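Long-range contacts in defective in germ line development protein 3, isoform a (Caenorhabditis elegans, PDB 3N89), which probably acts in germ line development, its four KH domains, a type that commonly binds RNA, forming a single globular platform: residues V30-E35 against L259-C264; F80-T85 against T191-Y196; G291-M296 against S317-E322. All coordinates share one frame; numbering follows the deposited sequence.

Leaving the N terminus, the chain first lays down 30-35, a strand in the first KH domain. Interaction 1 waits until 259-264, in the fourth KH domain; the loop it closes takes in the second and third domains. Within that loop, interaction 2 links 80-85 of the first domain to 191-196 of the third. Interaction 3 comes in series after interaction 1 and closes a short hairpin inside the fourth domain. All three reach one seven-stranded antiparallel sheet: interaction 1 joins its two halves, interaction 3 pairs strands in the second half, and interaction 2 ties its first half to the end of a strand of the other, six-stranded sheet.

Interaction 1: V30-E35 against L259-C264; sequences VTLNME and LPISMC
T31 and C264 form a hydrogen-bonded antiparallel pair, L32 and M263 the non-hydrogen-bonded pair that follows, and N33 and S262 the next hydrogen-bonded one. The strand axes come within 4.7 Å, their directions 166° apart. C264 N gives to T31 O at 2.9 Å and N33 N to S262 O at 2.8 Å; the return bond from S262 N to N33 O is weak.

On the face carrying T31, N33, S262 and C264 the side chains are small or polar. N33 keeps CG beside its own backbone N (chi1 -55°), which directs the amide across to S262 on the other strand. There ND2 donates to S262 OG at 2.8 Å, close to its own amide plane and along a nearly straight N-H (163°). Serine suits the place because its short hydroxyl stays near the strand, where the asparagine amide can use it as acceptor. The side of L32 and M263 is apolar, and V30, M34 and I261 add to it. V30 CG2 lies 3.6 Å from M263 CG, L32 CD1 reaches I261 CG1 at 3.8 Å, and M34 runs alongside I261, CG to CD1 3.8 Å. The unbranched methionine chains bend at chi3 beside these branched residues.

Helices 90-102 and 325-335 lie against this apolar side, L32 resting on V93 and M263 on F90, L328 and Y332, while strands 83-87 and 311-321 flank the pair within the sheet.

Interaction 2: F80-T85 against T191-Y196; sequences FAQQVT and TLSTYY
A81 and Q82 meet S193, the methyl of A81 lying 3.6 Å from S193 OG. The aliphatic part of Q82 passes the same hydroxyl, with CB 3.7 Å from S193 OG, and its extended chain carries the amide on to T191, which it crosses at about a right angle. An alanine and a serine suit this junction because their short side chains let the two backbones approach, A81 CA standing 6.2 Å from S193 CA. Further along, Q83 meets Y196. A first torsion of -142° and an extended chain beyond it send NE2 of Q83 toward Y196 and E35. This NE2 lies 2.8 Å from Y196 OH at the edge of the ring, near its plane, but the angle is poor for a hydrogen bond; the two side chains cross nearly at right angles, the amide and ring planes 31° apart.

What fixes these groups comes from around them. Q83 NE2 is hydrogen-bonded to the carboxylate of E35, so the amide is held from the neighbouring strand, and Y196 OH makes a weak hydrogen bond with P79 O. T191 is gripped twice from the chain beyond strand 29-35, its N by E37 and its OG1 by Q39, while the backbone of Q82 bonds to F36. Each segment also turns on itself: Q83 N reaches F80 O at 3.2 Å, and Y196 N reaches S193 O at 2.8 Å, a turn consistent with the tyrosine's pointing back toward Q83.

The contact is thus an interface between domains, joining the lead-in to strand 83-87 of the first KH domain to the end of strand 186-193 of the third. The first domain's order of strand, two helices, two strands and helix is that of a type I KH fold.

Interaction 3: G291-M296 against S317-E322; sequences GIILKM and SLRSKE
I293 and R319 are joined by two backbone hydrogen bonds, I293 N to R319 O at 3.1 Å and R319 N to I293 O at 2.9 Å. Two residues on, K295 N reaches S317 O at 2.8 Å, while the return bond from S317 N is weak. Between these hydrogen-bonded pairs sits the non-hydrogen-bonded pair of L294 and L318. G291, two residues before the strand, has a positive phi of 106°, a backbone shape in which a side chain would press on the preceding carbonyl, so glycine belongs there.

The apolar contacts gather on the face of the two leucines. L294 and L318 lie side by side, pointing the same way, with their CD1 methyls 3.5 Å apart, and I292 CG2 packs at 4.3 Å from L318 CB. Helix 325-335 covers part of this side, I292 resting on L328 and A331 and L318 on Y332. The two strands are the arms of the hairpin 293-301/311-321 that leads into that helix, the strand-strand-helix ending of a KH fold.

The opposite face, bearing I293, K295, S317 and R319, holds the charged groups. R319 NE donates to S317 OG at 3.0 Å; with OG of S317 anti to its backbone N (chi1 170°), the hydroxyl can take that bond from within its own strand. R319 NH1 also bonds to M369 O near the C terminus. R319 bends at chi2 (92°), and the extended chain of K295 passes its guanidinium at a slant, CD lying 3.7 Å from R319 NH2. K295 NZ ends 4.4 Å from that same R319 NH2, a like-charge approach that would probably be mildly unfavourable unless screened by solvent.

Interaction 1: V30-E35 against L259-C264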
loop_
_atom_site.group_PDB
_atom_site.type_symbol
_atom_site.label_atom_id
_atom_site.label_comp_id
_atom_site.label_asym_id
_atom_site.label_seq_id
_atom_site.Cartn_x
_atom_site.Cartn_y
_atom_site.Cartn_z
ATOM N N VAL A 30 -3.492 -18.683 0.592
ATOM C CA VAL A 30 -3.262 -17.613 1.548
ATOM C C VAL A 30 -3.931 -16.304 1.173
ATOM O O VAL A 30 -4.339 -16.112 0.033
ATOM C CB VAL A 30 -1.743 -17.345 1.693
ATOM C CG1 VAL A 30 -0.989 -18.654 1.861
ATOM C CG2 VAL A 30 -1.230 -16.606 0.470
ATOM N N THR A 31 -4.022 -15.406 2.152
ATOM C CA THR A 31 -4.590 -14.076 1.953
ATOM C C THR A 31 -3.483 -13.040 2.168
ATOM O O THR A 31 -2.733 -13.122 3.145
ATOM C CB THR A 31 -5.712 -13.766 2.969
ATOM O OG1 THR A 31 -6.853 -14.592 2.700
ATOM C CG2 THR A 31 -6.120 -12.296 2.877
ATOM N N LEU A 32 -3.367 -12.083 1.256
ATOM C CA LEU A 32 -2.372 -11.025 1.405
ATOM C C LEU A 32 -3.108 -9.754 1.845
ATOM O O LEU A 32 -4.237 -9.492 1.414
ATOM C CB LEU A 32 -1.631 -10.779 0.085
ATOM C CG LEU A 32 -0.573 -9.666 0.116
ATOM C CD1 LEU A 32 0.474 -9.963 1.191
ATOM C CD2 LEU A 32 0.084 -9.547 -1.252
ATOM N N ASN A 33 -2.476 -8.974 2.716
ATOM C CA ASN A 33 -3.079 -7.746 3.226
ATOM C C ASN A 33 -2.217 -6.552 2.889
ATOM O O ASN A 33 -1.012 -6.560 3.131
ATOM C CB ASN A 33 -3.247 -7.816 4.743
ATOM C CG ASN A 33 -4.036 -9.023 5.187
ATOM O OD1 ASN A 33 -5.205 -9.183 4.823
ATOM N ND2 ASN A 33 -3.404 -9.886 5.975
ATOM N N MET A 34 -2.838 -5.521 2.329
ATOM C CA MET A 34 -2.110 -4.320 1.964
ATOM C C MET A 34 -2.974 -3.107 2.251
ATOM O O MET A 34 -4.182 -3.225 2.436
ATOM C CB MET A 34 -1.730 -4.353 0.480
ATOM C CG MET A 34 -0.693 -5.405 0.112
ATOM S SD MET A 34 -0.599 -5.635 -1.686
ATOM C CE MET A 34 0.089 -4.031 -2.187
ATOM N N GLU A 35 -2.340 -1.940 2.299
ATOM C CA GLU A 35 -3.048 -0.698 2.553
ATOM C C GLU A 35 -3.208 0.089 1.255
ATOM O O GLU A 35 -2.238 0.293 0.518
ATOM C CB GLU A 35 -2.287 0.129 3.590
ATOM C CG GLU A 35 -2.795 -0.036 5.020
ATOM C CD GLU A 35 -2.698 -1.460 5.543
ATOM O OE1 GLU A 35 -3.192 -1.710 6.663
ATOM O OE2 GLU A 35 -2.127 -2.331 4.851
ATOM N N LEU A 259 4.481 1.277 4.111
ATOM C CA LEU A 259 3.190 0.674 4.424
ATOM C C LEU A 259 3.374 -0.774 4.847
ATOM O O LEU A 259 4.104 -1.520 4.200
ATOM C CB LEU A 259 2.273 0.723 3.198
ATOM C CG LEU A 259 1.608 2.057 2.886
ATOM C CD1 LEU A 259 0.901 1.958 1.559
ATOM C CD2 LEU A 259 0.623 2.417 4.003
ATOM N N PRO A 260 2.712 -1.193 5.936
ATOM C CA PRO A 260 2.828 -2.572 6.414
ATOM C C PRO A 260 2.162 -3.555 5.462
ATOM O O PRO A 260 1.272 -3.186 4.700
ATOM C CB PRO A 260 2.138 -2.521 7.777
ATOM C CG PRO A 260 1.066 -1.509 7.562
ATOM C CD PRO A 260 1.808 -0.415 6.806
ATOM N N ILE A 261 2.594 -4.810 5.524
ATOM C CA ILE A 261 2.062 -5.855 4.661
ATOM C C ILE A 261 2.092 -7.157 5.454
ATOM O O ILE A 261 2.944 -7.333 6.324
ATOM C CB ILE A 261 2.945 -5.992 3.386
ATOM C CG1 ILE A 261 2.185 -6.717 2.279
ATOM C CG2 ILE A 261 4.235 -6.759 3.710
ATOM C CD1 ILE A 261 2.858 -6.577 0.929
ATOM N N SER A 262 1.169 -8.068 5.167
ATOM C CA SER A 262 1.142 -9.340 5.879
ATOM C C SER A 262 0.415 -10.387 5.070
ATOM O O SER A 262 -0.448 -10.062 4.256
ATOM C CB SER A 262 0.450 -9.190 7.234
ATOM O OG SER A 262 -0.943 -9.014 7.065
ATOM N N MET A 263 0.761 -11.649 5.304
ATOM C CA MET A 263 0.140 -12.753 4.587
ATOM C C MET A 263 -0.290 -13.828 5.570
ATOM O O MET A 263 0.524 -14.309 6.358
ATOM C CB MET A 263 1.136 -13.328 3.592
ATOM C CG MET A 263 0.550 -14.331 2.643
ATOM S SD MET A 263 1.799 -14.802 1.455
ATOM C CE MET A 263 2.787 -15.904 2.442
ATOM N N CYS A 264 -1.562 -14.206 5.523
ATOM C CA CYS A 264 -2.077 -15.223 6.428
ATOM C C CYS A 264 -2.329 -16.570 5.747
ATOM O O CYS A 264 -2.466 -16.656 4.523
ATOM C CB CYS A 264 -3.371 -14.727 7.083
ATOM S SG CYS A 264 -3.222 -13.120 7.920
#

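Interaction 2: F80-T85 against T191-Y196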
loop_
_atom_site.group_PDB
_atom_site.type_symbol
_atom_site.label_atom_id
_atom_site.label_comp_id
_atom_site.label_asym_id
_atom_site.label_seq_id
_atom_site.Cartn_x
_atom_site.Cartn_y
_atom_site.Cartn_z
ATOM N N PHE A 80 -7.919 -1.362 10.246
ATOM C CA PHE A 80 -8.277 -1.883 8.924
ATOM C C PHE A 80 -9.037 -0.874 8.059
ATOM O O PHE A 80 -9.611 -1.237 7.033
ATOM C CB PHE A 80 -9.127 -3.149 9.066
ATOM C CG PHE A 80 -8.501 -4.214 9.922
ATOM C CD1 PHE A 80 -7.263 -4.773 9.593
ATOM C CD2 PHE A 80 -9.164 -4.684 11.044
ATOM C CE1 PHE A 80 -6.704 -5.785 10.381
ATOM C CE2 PHE A 80 -8.617 -5.689 11.835
ATOM C CZ PHE A 80 -7.387 -6.244 11.504
ATOM N N ALA A 81 -9.040 0.388 8.473
ATOM C CA ALA A 81 -9.733 1.443 7.738
ATOM C C ALA A 81 -9.478 1.395 6.231
ATOM O O ALA A 81 -10.387 1.614 5.432
ATOM C CB ALA A 81 -9.321 2.802 8.283
ATOM N N GLN A 82 -8.246 1.092 5.842
ATOM C CA GLN A 82 -7.896 1.063 4.424
ATOM C C GLN A 82 -7.172 -0.199 3.994
ATOM O O GLN A 82 -6.344 -0.157 3.086
ATOM C CB GLN A 82 -7.026 2.278 4.088
ATOM C CG GLN A 82 -7.699 3.597 4.392
ATOM C CD GLN A 82 -6.896 4.789 3.938
ATOM O OE1 GLN A 82 -5.791 5.022 4.418
ATOM N NE2 GLN A 82 -7.451 5.558 3.006
ATOM N N GLN A 83 -7.493 -1.320 4.631
ATOM C CA GLN A 83 -6.838 -2.575 4.312
ATOM C C GLN A 83 -7.609 -3.406 3.307
ATOM O O GLN A 83 -8.796 -3.698 3.492
ATOM C CB GLN A 83 -6.621 -3.389 5.580
ATOM C CG GLN A 83 -5.305 -4.149 5.611
ATOM C CD GLN A 83 -5.016 -4.724 6.981
ATOM O OE1 GLN A 83 -5.486 -5.807 7.329
ATOM N NE2 GLN A 83 -4.255 -3.985 7.777
ATOM N N VAL A 84 -6.916 -3.772 2.236
ATOM C CA VAL A 84 -7.484 -4.586 1.179
ATOM C C VAL A 84 -6.855 -5.970 1.230
ATOM O O VAL A 84 -5.643 -6.103 1.392
ATOM C CB VAL A 84 -7.225 -3.959 -0.196
ATOM C CG1 VAL A 84 -7.076 -5.047 -1.257
ATOM C CG2 VAL A 84 -8.381 -3.036 -0.550
ATOM N N THR A 85 -7.678 -7.002 1.088
ATOM C CA THR A 85 -7.166 -8.362 1.129
ATOM C C THR A 85 -7.278 -9.052 -0.223
ATOM O O THR A 85 -8.240 -8.859 -0.965
ATOM C CB THR A 85 -7.920 -9.204 2.159
ATOM O OG1 THR A 85 -9.284 -9.325 1.757
ATOM C CG2 THR A 85 -7.877 -8.541 3.523
ATOM N N THR A 191 -3.258 9.560 2.153
ATOM C CA THR A 191 -4.130 9.215 3.265
ATOM C C THR A 191 -3.665 7.922 3.905
ATOM O O THR A 191 -3.818 6.836 3.336
ATOM C CB THR A 191 -5.581 9.003 2.817
ATOM O OG1 THR A 191 -5.598 8.093 1.708
ATOM C CG2 THR A 191 -6.226 10.315 2.435
ATOM N N LEU A 192 -3.106 8.042 5.097
ATOM C CA LEU A 192 -2.623 6.886 5.816
ATOM C C LEU A 192 -3.650 6.570 6.882
ATOM O O LEU A 192 -4.415 7.449 7.287
ATOM C CB LEU A 192 -1.283 7.204 6.487
ATOM C CG LEU A 192 -0.541 6.014 7.091
ATOM C CD1 LEU A 192 -0.000 5.150 5.958
ATOM C CD2 LEU A 192 0.605 6.500 7.984
ATOM N N SER A 193 -3.693 5.318 7.321
ATOM C CA SER A 193 -4.610 4.951 8.393
ATOM C C SER A 193 -3.930 5.407 9.677
ATOM O O SER A 193 -2.839 4.939 10.006
ATOM C CB SER A 193 -4.829 3.441 8.427
ATOM O OG SER A 193 -5.787 3.055 7.456
ATOM N N THR A 194 -4.559 6.329 10.398
ATOM C CA THR A 194 -3.976 6.843 11.634
ATOM C C THR A 194 -3.258 5.770 12.447
ATOM O O THR A 194 -2.137 5.976 12.915
ATOM C CB THR A 194 -5.042 7.501 12.504
ATOM O OG1 THR A 194 -6.146 6.607 12.648
ATOM C CG2 THR A 194 -5.528 8.787 11.855
ATOM N N TYR A 195 -3.900 4.619 12.596
ATOM C CA TYR A 195 -3.329 3.512 13.353
ATOM C C TYR A 195 -1.835 3.338 13.143
ATOM O O TYR A 195 -1.079 3.165 14.100
ATOM C CB TYR A 195 -4.011 2.194 12.974
ATOM C CG TYR A 195 -3.655 1.039 13.883
ATOM C CD1 TYR A 195 -4.508 0.667 14.920
ATOM C CD2 TYR A 195 -2.462 0.316 13.710
ATOM C CE1 TYR A 195 -4.199 -0.391 15.766
ATOM C CE2 TYR A 195 -2.138 -0.751 14.557
ATOM C CZ TYR A 195 -3.021 -1.094 15.583
ATOM O OH TYR A 195 -2.749 -2.142 16.432
ATOM N N TYR A 196 -1.418 3.386 11.883
ATOM C CA TYR A 196 -0.020 3.166 11.528
ATOM C C TYR A 196 0.904 4.370 11.598
ATOM O O TYR A 196 2.097 4.260 11.307
ATOM C CB TYR A 196 0.046 2.542 10.136
ATOM C CG TYR A 196 -0.773 1.280 10.008
ATOM C CD1 TYR A 196 -1.916 1.248 9.212
ATOM C CD2 TYR A 196 -0.405 0.116 10.678
ATOM C CE1 TYR A 196 -2.677 0.087 9.086
ATOM C CE2 TYR A 196 -1.156 -1.053 10.560
ATOM C CZ TYR A 196 -2.292 -1.056 9.757
ATOM O OH TYR A 196 -3.032 -2.207 9.616
#

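Interaction 3: G291-M296 against S317-E322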
loop_
_atom_site.group_PDB
_atom_site.type_symbol
_atom_site.label_atom_id
_atom_site.label_comp_id
_atom_site.label_asym_id
_atom_site.label_seq_id
_atom_site.Cartn_x
_atom_site.Cartn_y
_atom_site.Cartn_z
ATOM N N GLY A 291 13.838 -8.906 9.213
ATOM C CA GLY A 291 12.710 -8.037 9.502
ATOM C C GLY A 291 11.333 -8.657 9.368
ATOM O O GLY A 291 10.333 -7.984 9.608
ATOM N N ILE A 292 11.257 -9.927 8.990
ATOM C CA ILE A 292 9.956 -10.561 8.863
ATOM C C ILE A 292 9.525 -11.160 10.201
ATOM O O ILE A 292 10.344 -11.701 10.942
ATOM C CB ILE A 292 9.950 -11.692 7.799
ATOM C CG1 ILE A 292 10.561 -11.199 6.480
ATOM C CG2 ILE A 292 8.518 -12.149 7.556
ATOM C CD1 ILE A 292 9.887 -9.976 5.900
ATOM N N ILE A 293 8.238 -11.063 10.507
ATOM C CA ILE A 293 7.714 -11.609 11.749
ATOM C C ILE A 293 6.713 -12.734 11.493
ATOM O O ILE A 293 5.657 -12.529 10.884
ATOM C CB ILE A 293 7.010 -10.524 12.595
ATOM C CG1 ILE A 293 8.008 -9.423 12.983
ATOM C CG2 ILE A 293 6.402 -11.156 13.837
ATOM C CD1 ILE A 293 7.387 -8.255 13.728
ATOM N N LEU A 294 7.052 -13.926 11.965
ATOM C CA LEU A 294 6.187 -15.089 11.821
ATOM C C LEU A 294 5.410 -15.297 13.125
ATOM O O LEU A 294 5.997 -15.491 14.186
ATOM C CB LEU A 294 7.024 -16.330 11.511
ATOM C CG LEU A 294 6.317 -17.687 11.410
ATOM C CD1 LEU A 294 5.265 -17.671 10.290
ATOM C CD2 LEU A 294 7.365 -18.764 11.154
ATOM N N LYS A 295 4.088 -15.228 13.041
ATOM C CA LYS A 295 3.233 -15.424 14.203
ATOM C C LYS A 295 2.388 -16.674 13.998
ATOM O O LYS A 295 1.715 -16.814 12.981
ATOM C CB LYS A 295 2.311 -14.221 14.404
ATOM C CG LYS A 295 1.271 -14.431 15.497
ATOM C CD LYS A 295 0.477 -13.168 15.775
ATOM C CE LYS A 295 -0.483 -13.386 16.931
ATOM N NZ LYS A 295 -1.036 -12.099 17.457
ATOM N N MET A 296 2.430 -17.583 14.965
ATOM C CA MET A 296 1.660 -18.812 14.875
ATOM C C MET A 296 0.724 -18.934 16.056
ATOM O O MET A 296 1.161 -18.922 17.204
ATOM C CB MET A 296 2.588 -20.025 14.822
ATOM C CG MET A 296 3.595 -19.949 13.696
ATOM S SD MET A 296 3.993 -21.537 12.948
ATOM C CE MET A 296 2.828 -21.552 11.598
ATOM N N SER A 317 0.954 -16.197 10.238
ATOM C CA SER A 317 0.826 -14.837 9.746
ATOM C C SER A 317 2.240 -14.272 9.641
ATOM O O SER A 317 3.019 -14.349 10.592
ATOM C CB SER A 317 -0.006 -13.994 10.717
ATOM O OG SER A 317 0.042 -12.615 10.387
ATOM N N LEU A 318 2.577 -13.730 8.477
ATOM C CA LEU A 318 3.896 -13.150 8.258
ATOM C C LEU A 318 3.728 -11.657 8.042
ATOM O O LEU A 318 2.896 -11.240 7.237
ATOM C CB LEU A 318 4.571 -13.777 7.032
ATOM C CG LEU A 318 5.052 -15.226 7.179
ATOM C CD1 LEU A 318 3.872 -16.117 7.466
ATOM C CD2 LEU A 318 5.737 -15.697 5.904
ATOM N N ARG A 319 4.488 -10.853 8.780
ATOM C CA ARG A 319 4.398 -9.408 8.627
ATOM C C ARG A 319 5.744 -8.802 8.240
ATOM O O ARG A 319 6.780 -9.472 8.281
ATOM C CB ARG A 319 3.902 -8.741 9.916
ATOM C CG ARG A 319 2.581 -9.262 10.475
ATOM C CD ARG A 319 2.817 -10.369 11.485
ATOM N NE ARG A 319 1.578 -10.767 12.142
ATOM C CZ ARG A 319 0.870 -9.973 12.939
ATOM N NH1 ARG A 319 1.281 -8.736 13.180
ATOM N NH2 ARG A 319 -0.252 -10.413 13.490
ATOM N N SER A 320 5.708 -7.529 7.866
ATOM C CA SER A 320 6.887 -6.782 7.459
ATOM C C SER A 320 6.377 -5.572 6.691
ATOM O O SER A 320 5.173 -5.452 6.461
ATOM C CB SER A 320 7.765 -7.631 6.544
ATOM O OG SER A 320 9.056 -7.063 6.395
ATOM N N LYS A 321 7.274 -4.670 6.303
ATOM C CA LYS A 321 6.863 -3.502 5.529
ATOM C C LYS A 321 6.926 -3.871 4.049
ATOM O O LYS A 321 7.804 -4.631 3.641
ATOM C CB LYS A 321 7.761 -2.301 5.835
ATOM C CG LYS A 321 7.556 -1.751 7.253
ATOM C CD LYS A 321 8.431 -0.546 7.538
ATOM C CE LYS A 321 8.095 0.060 8.898
ATOM N NZ LYS A 321 6.640 0.441 8.996
ATOM N N GLU A 322 5.981 -3.353 3.263
ATOM C CA GLU A 322 5.896 -3.646 1.834
ATOM C C GLU A 322 7.218 -3.789 1.099
ATOM O O GLU A 322 7.503 -4.841 0.529
ATOM C CB GLU A 322 5.050 -2.591 1.107
ATOM C CG GLU A 322 3.806 -3.180 0.427
ATOM C CD GLU A 322 3.288 -2.330 -0.711
ATOM O OE1 GLU A 322 3.070 -1.116 -0.513
ATOM O OE2 GLU A 322 3.094 -2.883 -1.811
#